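Local atomic coordinates of inactive glucansucrase (Lactobacillus reuteri, PDB entry 5JBD), a protein that is an inactive glucansucrase of glycosyl hydrolase family 70, built around a TIM-type barrel and carrying a bound calcium ion. Residues Trp58-Gly63 / Tyr72-Met77; Pro249-Glu254 / Val831-Trp836; Arg401-Asp406 / Asn424-Glu429. One frame throughout, in Å; residues are numbered along the deposited sequence.

Interaction 1: residues Trp58-Gly63 / Tyr72-Met77; sequences WYRPYG and YKTTAM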
loop_
_atom_site.group_PDB
_atom_site.type_symbol
_atom_site.label_atom_id
_atom_site.label_comp_id
_atom_site.label_asym_id
_atom_site.label_seq_id
_atom_site.Cartn_x
_atom_site.Cartn_y
_atom_site.Cartn_z
ATOM N N TRP A 58 -30.277 16.182 6.053
ATOM C CA TRP A 58 -31.137 17.148 6.652
ATOM C C TRP A 58 -31.850 17.973 5.576
ATOM O O TRP A 58 -31.433 18.014 4.406
ATOM C CB TRP A 58 -30.295 18.055 7.553
ATOM C CG TRP A 58 -29.690 17.380 8.761
ATOM C CD1 TRP A 58 -28.904 16.237 8.795
ATOM C CD2 TRP A 58 -29.772 17.832 10.107
ATOM N NE1 TRP A 58 -28.538 15.949 10.079
ATOM C CE2 TRP A 58 -29.048 16.911 10.904
ATOM C CE3 TRP A 58 -30.390 18.922 10.725
ATOM C CZ2 TRP A 58 -28.931 17.053 12.268
ATOM C CZ3 TRP A 58 -30.274 19.064 12.085
ATOM C CH2 TRP A 58 -29.547 18.126 12.849
ATOM N N TYR A 59 -32.932 18.631 5.990
ATOM C CA TYR A 59 -33.676 19.572 5.133
ATOM C C TYR A 59 -34.231 20.730 5.954
ATOM O O TYR A 59 -34.200 20.710 7.192
ATOM C CB TYR A 59 -34.794 18.847 4.378
ATOM C CG TYR A 59 -36.094 18.692 5.148
ATOM C CD1 TYR A 59 -36.140 18.020 6.358
ATOM C CD2 TYR A 59 -37.298 19.224 4.651
ATOM C CE1 TYR A 59 -37.328 17.888 7.056
ATOM C CE2 TYR A 59 -38.485 19.069 5.337
ATOM C CZ TYR A 59 -38.490 18.404 6.546
ATOM O OH TYR A 59 -39.663 18.241 7.250
ATOM N N ARG A 60 -34.724 21.747 5.253
ATOM C CA ARG A 60 -35.349 22.900 5.891
ATOM C C ARG A 60 -36.856 22.788 5.717
ATOM O O ARG A 60 -37.353 22.989 4.604
ATOM C CB ARG A 60 -34.845 24.197 5.258
ATOM C CG ARG A 60 -35.438 25.457 5.881
ATOM C CD ARG A 60 -35.048 26.701 5.109
ATOM N NE ARG A 60 -35.821 27.869 5.534
ATOM C CZ ARG A 60 -35.723 29.077 4.980
ATOM N NH1 ARG A 60 -34.887 29.298 3.956
ATOM N NH2 ARG A 60 -36.478 30.074 5.443
ATOM N N PRO A 61 -37.595 22.457 6.799
ATOM C CA PRO A 61 -39.063 22.510 6.675
ATOM C C PRO A 61 -39.530 23.949 6.602
ATOM O O PRO A 61 -38.763 24.860 6.943
ATOM C CB PRO A 61 -39.559 21.863 7.975
ATOM C CG PRO A 61 -38.463 22.118 8.959
ATOM C CD PRO A 61 -37.180 22.087 8.167
ATOM N N TYR A 62 -40.766 24.162 6.156
ATOM C CA TYR A 62 -41.329 25.518 6.117
ATOM C C TYR A 62 -41.431 26.096 7.533
ATOM O O TYR A 62 -41.054 27.241 7.768
ATOM C CB TYR A 62 -42.683 25.524 5.394
ATOM C CG TYR A 62 -43.310 26.908 5.259
ATOM C CD1 TYR A 62 -44.125 27.409 6.263
ATOM C CD2 TYR A 62 -43.087 27.710 4.130
ATOM C CE1 TYR A 62 -44.713 28.661 6.164
ATOM C CE2 TYR A 62 -43.676 28.973 4.021
ATOM C CZ TYR A 62 -44.486 29.441 5.044
ATOM O OH TYR A 62 -45.093 30.682 4.990
ATOM N N GLY A 63 -41.935 25.303 8.474
ATOM C CA GLY A 63 -42.023 25.724 9.873
ATOM C C GLY A 63 -41.921 24.565 10.847
ATOM O O GLY A 63 -41.887 23.410 10.427
ATOM N N TYR A 72 -43.850 28.330 14.036
ATOM C CA TYR A 72 -42.919 29.386 13.636
ATOM C C TYR A 72 -42.225 29.008 12.341
ATOM O O TYR A 72 -41.722 27.883 12.197
ATOM C CB TYR A 72 -41.899 29.640 14.738
ATOM C CG TYR A 72 -42.538 30.169 16.009
ATOM C CD1 TYR A 72 -43.015 31.480 16.082
ATOM C CD2 TYR A 72 -42.671 29.361 17.129
ATOM C CE1 TYR A 72 -43.601 31.982 17.246
ATOM C CE2 TYR A 72 -43.251 29.845 18.298
ATOM C CZ TYR A 72 -43.716 31.156 18.352
ATOM O OH TYR A 72 -44.286 31.637 19.507
ATOM N N LYS A 73 -42.196 29.949 11.406
ATOM C CA LYS A 73 -41.437 29.786 10.173
ATOM C C LYS A 73 -39.944 29.618 10.473
ATOM O O LYS A 73 -39.404 30.258 11.375
ATOM C CB LYS A 73 -41.656 30.983 9.242
ATOM C CG LYS A 73 -43.021 30.983 8.566
ATOM C CD LYS A 73 -43.431 32.361 8.055
ATOM C CE LYS A 73 -44.462 33.017 8.968
ATOM N NZ LYS A 73 -44.869 34.359 8.472
ATOM N N THR A 74 -39.294 28.736 9.719
ATOM C CA THR A 74 -37.850 28.556 9.798
ATOM C C THR A 74 -37.119 29.723 9.160
ATOM O O THR A 74 -37.646 30.361 8.248
ATOM C CB THR A 74 -37.405 27.296 9.039
ATOM O OG1 THR A 74 -37.870 27.347 7.679
ATOM C CG2 THR A 74 -37.945 26.061 9.718
ATOM N N THR A 75 -35.908 29.991 9.644
ATOM C CA THR A 75 -34.922 30.770 8.887
ATOM C C THR A 75 -34.134 29.815 8.004
ATOM O O THR A 75 -34.292 28.589 8.092
ATOM C CB THR A 75 -33.921 31.514 9.801
ATOM O OG1 THR A 75 -33.012 30.572 10.390
ATOM C CG2 THR A 75 -34.626 32.303 10.882
ATOM N N ALA A 76 -33.252 30.363 7.175
ATOM C CA ALA A 76 -32.341 29.557 6.368
ATOM C C ALA A 76 -31.378 28.683 7.195
ATOM O O ALA A 76 -30.744 27.794 6.648
ATOM C CB ALA A 76 -31.543 30.453 5.425
ATOM N N MET A 77 -31.253 28.967 8.495
ATOM C CA MET A 77 -30.378 28.208 9.391
ATOM C C MET A 77 -31.081 27.067 10.132
ATOM O O MET A 77 -30.413 26.270 10.764
ATOM C CB MET A 77 -29.751 29.158 10.426
ATOM C CG MET A 77 -28.989 30.343 9.844
ATOM S SD MET A 77 -27.694 29.958 8.680
ATOM C CE MET A 77 -26.466 29.070 9.660
HETATM O O HOH W 1 -39.839 29.672 6.419
#

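Interaction 2: residues Pro249-Glu254 / Val831-Trp836; sequences PVVQAE and VRINKW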
loop_
_atom_site.group_PDB
_atom_site.type_symbol
_atom_site.label_atom_id
_atom_site.label_comp_id
_atom_site.label_asym_id
_atom_site.label_seq_id
_atom_site.Cartn_x
_atom_site.Cartn_y
_atom_site.Cartn_z
ATOM N N PRO A 249 -8.616 5.133 -21.056
ATOM C CA PRO A 249 -7.558 5.876 -21.771
ATOM C C PRO A 249 -7.231 7.269 -21.232
ATOM O O PRO A 249 -6.074 7.695 -21.314
ATOM C CB PRO A 249 -8.088 5.971 -23.211
ATOM C CG PRO A 249 -9.025 4.833 -23.338
ATOM C CD PRO A 249 -9.660 4.673 -21.979
ATOM N N VAL A 250 -8.221 7.961 -20.667
ATOM C CA VAL A 250 -7.992 9.273 -20.024
ATOM C C VAL A 250 -7.158 9.118 -18.746
ATOM O O VAL A 250 -6.244 9.913 -18.490
ATOM C CB VAL A 250 -9.317 10.050 -19.761
ATOM C CG1 VAL A 250 -9.043 11.367 -19.041
ATOM C CG2 VAL A 250 -10.062 10.323 -21.073
ATOM N N VAL A 251 -7.458 8.093 -17.956
ATOM C CA VAL A 251 -6.667 7.783 -16.771
ATOM C C VAL A 251 -5.232 7.405 -17.178
ATOM O O VAL A 251 -4.259 7.808 -16.514
ATOM C CB VAL A 251 -7.322 6.675 -15.916
ATOM C CG1 VAL A 251 -6.425 6.276 -14.740
ATOM C CG2 VAL A 251 -8.665 7.161 -15.387
ATOM N N GLN A 252 -5.093 6.661 -18.270
ATOM C CA GLN A 252 -3.758 6.226 -18.720
ATOM C C GLN A 252 -2.908 7.438 -19.093
ATOM O O GLN A 252 -1.732 7.493 -18.735
ATOM C CB GLN A 252 -3.856 5.228 -19.871
ATOM C CG GLN A 252 -4.441 3.894 -19.430
ATOM C CD GLN A 252 -4.523 2.863 -20.538
ATOM O OE1 GLN A 252 -4.254 3.143 -21.708
ATOM N NE2 GLN A 252 -4.889 1.646 -20.164
ATOM N N ALA A 253 -3.518 8.429 -19.766
ATOM C CA ALA A 253 -2.826 9.681 -20.057
ATOM C C ALA A 253 -2.475 10.442 -18.773
ATOM O O ALA A 253 -1.368 10.971 -18.651
ATOM C CB ALA A 253 -3.649 10.551 -21.003
ATOM N N GLU A 254 -3.390 10.482 -17.807
ATOM C CA GLU A 254 -3.103 11.124 -16.509
ATOM C C GLU A 254 -1.925 10.481 -15.743
ATOM O O GLU A 254 -1.148 11.193 -15.095
ATOM C CB GLU A 254 -4.379 11.226 -15.636
ATOM C CG GLU A 254 -4.199 11.673 -14.177
ATOM C CD GLU A 254 -3.491 13.010 -13.986
ATOM O OE1 GLU A 254 -3.395 13.813 -14.942
ATOM O OE2 GLU A 254 -3.025 13.262 -12.847
ATOM N N VAL A 831 -8.602 15.106 -22.593
ATOM C CA VAL A 831 -9.373 15.388 -21.392
ATOM C C VAL A 831 -8.394 15.430 -20.228
ATOM O O VAL A 831 -7.549 14.530 -20.091
ATOM C CB VAL A 831 -10.451 14.298 -21.149
ATOM C CG1 VAL A 831 -11.160 14.513 -19.818
ATOM C CG2 VAL A 831 -11.446 14.273 -22.297
ATOM N N ARG A 832 -8.482 16.481 -19.421
ATOM C CA ARG A 832 -7.662 16.618 -18.225
ATOM C C ARG A 832 -8.466 16.173 -17.013
ATOM O O ARG A 832 -9.621 16.574 -16.848
ATOM C CB ARG A 832 -7.210 18.063 -18.037
ATOM C CG ARG A 832 -6.241 18.541 -19.116
ATOM C CD ARG A 832 -5.774 19.972 -18.888
ATOM N NE ARG A 832 -5.164 20.192 -17.563
ATOM C CZ ARG A 832 -4.657 21.360 -17.148
ATOM N NH1 ARG A 832 -4.673 22.440 -17.945
ATOM N NH2 ARG A 832 -4.124 21.460 -15.930
ATOM N N ILE A 833 -7.858 15.347 -16.164
ATOM C CA ILE A 833 -8.481 14.986 -14.888
ATOM C C ILE A 833 -8.124 16.049 -13.831
ATOM O O ILE A 833 -7.056 15.996 -13.219
ATOM C CB ILE A 833 -8.071 13.571 -14.419
ATOM C CG1 ILE A 833 -8.511 12.541 -15.467
ATOM C CG2 ILE A 833 -8.704 13.271 -13.062
ATOM C CD1 ILE A 833 -8.158 11.096 -15.146
ATOM N N ASN A 834 -9.027 17.013 -13.639
ATOM C CA ASN A 834 -8.861 18.043 -12.607
ATOM C C ASN A 834 -9.443 17.601 -11.269
ATOM O O ASN A 834 -9.125 18.187 -10.225
ATOM C CB ASN A 834 -9.499 19.364 -13.050
ATOM C CG ASN A 834 -11.007 19.268 -13.215
ATOM O OD1 ASN A 834 -11.506 18.499 -14.027
ATOM N ND2 ASN A 834 -11.739 20.053 -12.431
ATOM N N LYS A 835 -10.311 16.591 -11.316
ATOM C CA LYS A 835 -11.028 16.114 -10.148
ATOM C C LYS A 835 -11.411 14.659 -10.366
ATOM O O LYS A 835 -11.947 14.336 -11.413
ATOM C CB LYS A 835 -12.292 16.947 -9.981
ATOM C CG LYS A 835 -13.124 16.594 -8.761
ATOM C CD LYS A 835 -14.267 17.591 -8.513
ATOM C CE LYS A 835 -13.818 18.890 -7.835
ATOM N NZ LYS A 835 -12.803 18.749 -6.728
ATOM N N TRP A 836 -11.130 13.793 -9.392
ATOM C CA TRP A 836 -11.507 12.371 -9.469
ATOM C C TRP A 836 -12.988 12.218 -9.142
ATOM O O TRP A 836 -13.525 12.950 -8.319
ATOM C CB TRP A 836 -10.650 11.495 -8.520
ATOM C CG TRP A 836 -9.194 11.504 -8.888
ATOM C CD1 TRP A 836 -8.216 12.296 -8.359
ATOM C CD2 TRP A 836 -8.564 10.709 -9.895
ATOM N NE1 TRP A 836 -7.018 12.050 -8.982
ATOM C CE2 TRP A 836 -7.198 11.074 -9.925
ATOM C CE3 TRP A 836 -9.024 9.730 -10.782
ATOM C CZ2 TRP A 836 -6.275 10.473 -10.803
ATOM C CZ3 TRP A 836 -8.110 9.130 -11.662
ATOM C CH2 TRP A 836 -6.754 9.508 -11.667
HETATM O O HOH W 2 -5.706 12.732 -18.966
HETATM O O HOH W 3 -5.297 14.509 -16.735
#

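Interaction 3: residues Arg401-Asp406 / Asn424-Glu429; sequences RLIIKD and NQAWQE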
loop_
_atom_site.group_PDB
_atom_site.type_symbol
_atom_site.label_atom_id
_atom_site.label_comp_id
_atom_site.label_asym_id
_atom_site.label_seq_id
_atom_site.Cartn_x
_atom_site.Cartn_y
_atom_site.Cartn_z
ATOM N N ARG A 401 -0.172 -9.953 13.285
ATOM C CA ARG A 401 -0.261 -11.313 13.857
ATOM C C ARG A 401 -0.248 -11.213 15.386
ATOM O O ARG A 401 -1.102 -11.777 16.060
ATOM C CB ARG A 401 0.878 -12.276 13.363
ATOM C CG ARG A 401 0.391 -13.335 12.371
ATOM C CD ARG A 401 1.161 -14.680 12.424
ATOM N NE ARG A 401 1.040 -15.441 11.173
ATOM C CZ ARG A 401 -0.070 -16.022 10.685
ATOM N NH1 ARG A 401 -1.245 -15.935 11.309
ATOM N NH2 ARG A 401 -0.013 -16.687 9.531
ATOM N N LEU A 402 0.707 -10.450 15.906
ATOM C CA LEU A 402 0.863 -10.242 17.345
ATOM C C LEU A 402 -0.355 -9.522 17.958
ATOM O O LEU A 402 -0.810 -9.907 19.033
ATOM C CB LEU A 402 2.174 -9.495 17.615
ATOM C CG LEU A 402 2.817 -9.399 19.002
ATOM C CD1 LEU A 402 2.731 -10.698 19.790
ATOM C CD2 LEU A 402 4.271 -8.963 18.843
ATOM N N ILE A 403 -0.906 -8.525 17.262
ATOM C CA ILE A 403 -2.133 -7.839 17.712
ATOM C C ILE A 403 -3.299 -8.831 17.813
ATOM O O ILE A 403 -4.014 -8.864 18.822
ATOM C CB ILE A 403 -2.522 -6.652 16.788
ATOM C CG1 ILE A 403 -1.530 -5.492 16.953
ATOM C CG2 ILE A 403 -3.932 -6.145 17.087
ATOM C CD1 ILE A 403 -1.688 -4.377 15.929
ATOM N N ILE A 404 -3.484 -9.624 16.764
ATOM C CA ILE A 404 -4.575 -10.600 16.706
ATOM C C ILE A 404 -4.431 -11.624 17.831
ATOM O O ILE A 404 -5.416 -11.942 18.504
ATOM C CB ILE A 404 -4.656 -11.307 15.323
ATOM C CG1 ILE A 404 -5.081 -10.305 14.230
ATOM C CG2 ILE A 404 -5.650 -12.484 15.348
ATOM C CD1 ILE A 404 -4.686 -10.732 12.829
ATOM N N LYS A 405 -3.214 -12.106 18.051
ATOM C CA LYS A 405 -2.942 -13.048 19.138
ATOM C C LYS A 405 -3.209 -12.436 20.520
ATOM O O LYS A 405 -3.815 -13.081 21.383
ATOM C CB LYS A 405 -1.502 -13.566 19.082
ATOM C CG LYS A 405 -1.160 -14.502 20.235
ATOM C CD LYS A 405 0.064 -15.367 19.983
ATOM C CE LYS A 405 0.111 -16.527 20.973
ATOM N NZ LYS A 405 1.486 -16.751 21.492
ATOM N N ASP A 406 -2.732 -11.211 20.725
ATOM C CA ASP A 406 -2.913 -10.499 22.000
ATOM C C ASP A 406 -4.363 -10.151 22.321
ATOM O O ASP A 406 -4.680 -9.925 23.481
ATOM C CB ASP A 406 -2.112 -9.185 22.007
ATOM C CG ASP A 406 -0.614 -9.394 22.067
ATOM O OD1 ASP A 406 -0.153 -10.471 22.475
ATOM O OD2 ASP A 406 0.108 -8.439 21.714
ATOM N N ASN A 424 1.069 -0.432 19.897
ATOM C CA ASN A 424 2.103 -0.019 20.848
ATOM C C ASN A 424 2.532 -1.180 21.738
ATOM O O ASN A 424 3.730 -1.338 22.022
ATOM C CB ASN A 424 1.615 1.138 21.742
ATOM C CG ASN A 424 1.360 2.411 20.971
ATOM O OD1 ASN A 424 1.901 2.626 19.883
ATOM N ND2 ASN A 424 0.530 3.283 21.541
ATOM N N GLN A 425 1.543 -1.964 22.187
ATOM C CA GLN A 425 1.777 -3.155 22.979
ATOM C C GLN A 425 2.558 -4.176 22.142
ATOM O O GLN A 425 3.529 -4.749 22.612
ATOM C CB GLN A 425 0.444 -3.767 23.438
ATOM C CG GLN A 425 0.581 -5.042 24.266
ATOM C CD GLN A 425 -0.746 -5.745 24.515
ATOM O OE1 GLN A 425 -1.809 -5.122 24.501
ATOM N NE2 GLN A 425 -0.688 -7.050 24.736
ATOM N N ALA A 426 2.102 -4.406 20.915
ATOM C CA ALA A 426 2.799 -5.326 19.997
ATOM C C ALA A 426 4.267 -4.928 19.789
ATOM O O ALA A 426 5.143 -5.785 19.800
ATOM C CB ALA A 426 2.055 -5.403 18.676
ATOM N N TRP A 427 4.539 -3.638 19.610
ATOM C CA TRP A 427 5.936 -3.167 19.446
ATOM C C TRP A 427 6.818 -3.353 20.666
ATOM O O TRP A 427 7.978 -3.746 20.538
ATOM C CB TRP A 427 5.995 -1.717 18.939
ATOM C CG TRP A 427 5.945 -1.720 17.453
ATOM C CD1 TRP A 427 4.872 -1.446 16.658
ATOM C CD2 TRP A 427 7.011 -2.111 16.580
ATOM N NE1 TRP A 427 5.224 -1.605 15.325
ATOM C CE2 TRP A 427 6.530 -2.011 15.254
ATOM C CE3 TRP A 427 8.342 -2.516 16.794
ATOM C CZ2 TRP A 427 7.325 -2.320 14.142
ATOM C CZ3 TRP A 427 9.135 -2.814 15.687
ATOM C CH2 TRP A 427 8.618 -2.715 14.376
ATOM N N GLN A 428 6.275 -3.098 21.857
ATOM C CA GLN A 428 7.016 -3.394 23.083
ATOM C C GLN A 428 7.361 -4.892 23.115
ATOM O O GLN A 428 8.500 -5.253 23.391
ATOM C CB GLN A 428 6.223 -3.000 24.327
ATOM C CG GLN A 428 7.067 -2.946 25.586
ATOM C CD GLN A 428 6.302 -2.382 26.771
ATOM O OE1 GLN A 428 5.373 -3.011 27.286
ATOM N NE2 GLN A 428 6.691 -1.190 27.214
ATOM N N GLU A 429 6.379 -5.741 22.801
ATOM C CA GLU A 429 6.583 -7.201 22.761
ATOM C C GLU A 429 7.603 -7.602 21.700
ATOM O O GLU A 429 8.474 -8.426 21.968
ATOM C CB GLU A 429 5.250 -7.925 22.530
ATOM C CG GLU A 429 4.326 -7.850 23.744
ATOM C CD GLU A 429 2.887 -8.225 23.440
ATOM O OE1 GLU A 429 2.525 -8.366 22.249
ATOM O OE2 GLU A 429 2.097 -8.366 24.399
#

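Interaction 1: residues Trp58-Gly63 / Tyr72-Met77
Arg60 approaches Thr74 side-on and grips it with two nitrogens, each on a different oxygen. Its NE donates to Thr74 OG1 at 3.0 Å in a nearly straight bond (173°), the hydroxyl oxygen lying in the guanidinium plane. Its NH2 donates to Thr74 O at 3.1 Å, a less regular bond because this donor stands above the carbonyl plane. The arginine chain is extended from CG to NE, with CG opposite the backbone N (chi1 -179°), which carries the guanidinium alongside the backbone of Thr75 and Ala76; Ala76 N sits over the centre of one face. Phe39 adds a cation-pi contact.

Threonine suits its place because one hydroxyl serves both ways. While accepting from Arg60, Thr74 OG1 donates to Pro61 O at 2.7 Å, arriving almost in line with the C=O bond. The methyl of the same residue, CG2, rests on Pro61 CG.

Backbone groups complete the pairing. Thr74 N donates to Tyr62 O at 3.0 Å, and a water donates to both Tyr62 O and Thr74 O, giving each of these carbonyls a second donor. Beside this bond, Gly63 and Lys73 form an antiparallel non-hydrogen-bonded pair with CA atoms 4.1 Å apart, part of the small hairpin of strands 63-64 and 72-73. Gly63 CA comes within 3.2 Å of Tyr72 O, a spot where a beta carbon would collide with that oxygen. The Tyr62 ring and the aliphatic part of Lys73 run side by side in the same direction, Tyr62 CE1 lying 3.7 Å from Lys73 CG.

Because the guanidinium, the hydroxyl and the proline carbonyl form a chain of donors and acceptors, the irregular chain beyond the short hairpin is held by directional bonds more than by apolar burial.

Interaction 2: residues Pro249-Glu254 / Val831-Trp836
Val250 CG1 lies between two residues of the 831-836 loop, 3.9 Å from Val831 CG1 and 3.8 Å from Ile833 CG1. The two valines cross at about a right angle; short and broad, this beta-branched residue suits backbones so close, Val250 CA lying 6.4 Å from Val831 CA. Ile833 reaches further along the helix: with CD1 in the extended position (chi2 179°), its tip meets Glu254 CB at 3.8 Å and Val251 CG2 at 4.0 Å. Isoleucine serves with both branches, CG1 and CD1 against the helix and CG2 over the centre of one Trp836 ring face. The broad indole spans from Val251 to Glu254, with Val251 CG2 at its edge, 4.2 Å from Trp836 CZ3.

Two waters bridge polar atoms beside this apolar patch. One molecule donates to both Val250 O and Val831 O; another donates to Glu254 OE1, 2.7 Å away, and accepts from Ile833 N.

The contact thus lays the start of helix 249-263 against a loop 577 residues further on. The helix follows strand 242-244 and the loop leads into strand 841-845, its neighbour in a six-stranded antiparallel sheet. Such building from distant parts of the chain is consistent with the U-shaped chain course of family 70.

Further out, Val251 and Trp836 both pack on Ile244 of strand 242-244, beside the calcium ligand Asp243. Glu254 bends at chi2 (56°), bringing its methylene groups to Ile833 and Trp836 while OE2 accepts from Gln797 and is hydrogen-bonded to Tyr713. Gln797 also donates to Ile833 O, tying the loop to helix 794-800.

Interaction 3: residues Arg401-Asp406 / Asn424-Glu429
Asp406 and Glu429 bring their carboxylates together from opposite directions, the two planes turned steeply against each other, with Asp406 OD2 only 2.5 Å from Glu429 OE1. Two acid oxygens so close suggest that one of the groups holds a proton. The NE2 end of the Gln425 amide stands over one face of the Asp406 carboxylate, the planes 12° apart and offset; Gln425 NE2 is 3.4 Å from Asp406 OD2, at an angle too poor for a bond. That NH2 group serves Glu429 instead, donating to OE2 at 3.1 Å in a nearly straight bond that arrives from above the Glu429 carboxylate plane. Glutamine suits this place because one NH2 group can stand over one acid and donate to the other. Glu429 CG is opposite its carbonyl carbon (chi1 -71°) and the chain beyond is extended, which sends OE1 across to Asp406.

These residues sit where helix 392-406 meets helix 420-434, the N-to-C directions being 108° apart and the segment axes 9.2 Å from each other. Both helices belong to the connection between the adjacent parallel strands 385-388 and 460-464 of the TIM-type barrel, a beta-alpha-beta crossover with three helices in its connection.

Next to the acids the contact is apolar. Ala426 is small enough for the backbones to come near, its CA 5.9 Å from Leu402 CA, and its CB touches Ile403 CG1 at 4.0 Å. Leu402 spreads its two methyls: CD2 reaches Ala426 O, and CD1 lies 3.4 Å from Glu429 OE1, giving that oxygen a hydrocarbon neighbour. Asp406 is the last residue of its helix, and the negative end of the helix dipole, with Leu402 O nearby, would probably make proton uptake by the acid pair easier.

Overall arrangement
The three contacts lie well apart, interactions 2 and 3 on opposite sides of the chain's centre and the centre of interaction 1 about 46 Å from the centre of the chain. Interaction 2 is the buried one, mainly aliphatic and aromatic with bridging waters; it joins a helix to a loop across 577 residues of sequence, and interaction 3 is nested within that span. Interaction 3 is local, pairing two successive helices of the barrel's outer layer, with an apolar part beside a pair of acids. Interaction 1, also local, is the most peripheral, several of its touching residues being exposed, and relies on a charged guanidinium, a hydroxyl and backbone carbonyls. None shares a helix or strand with another.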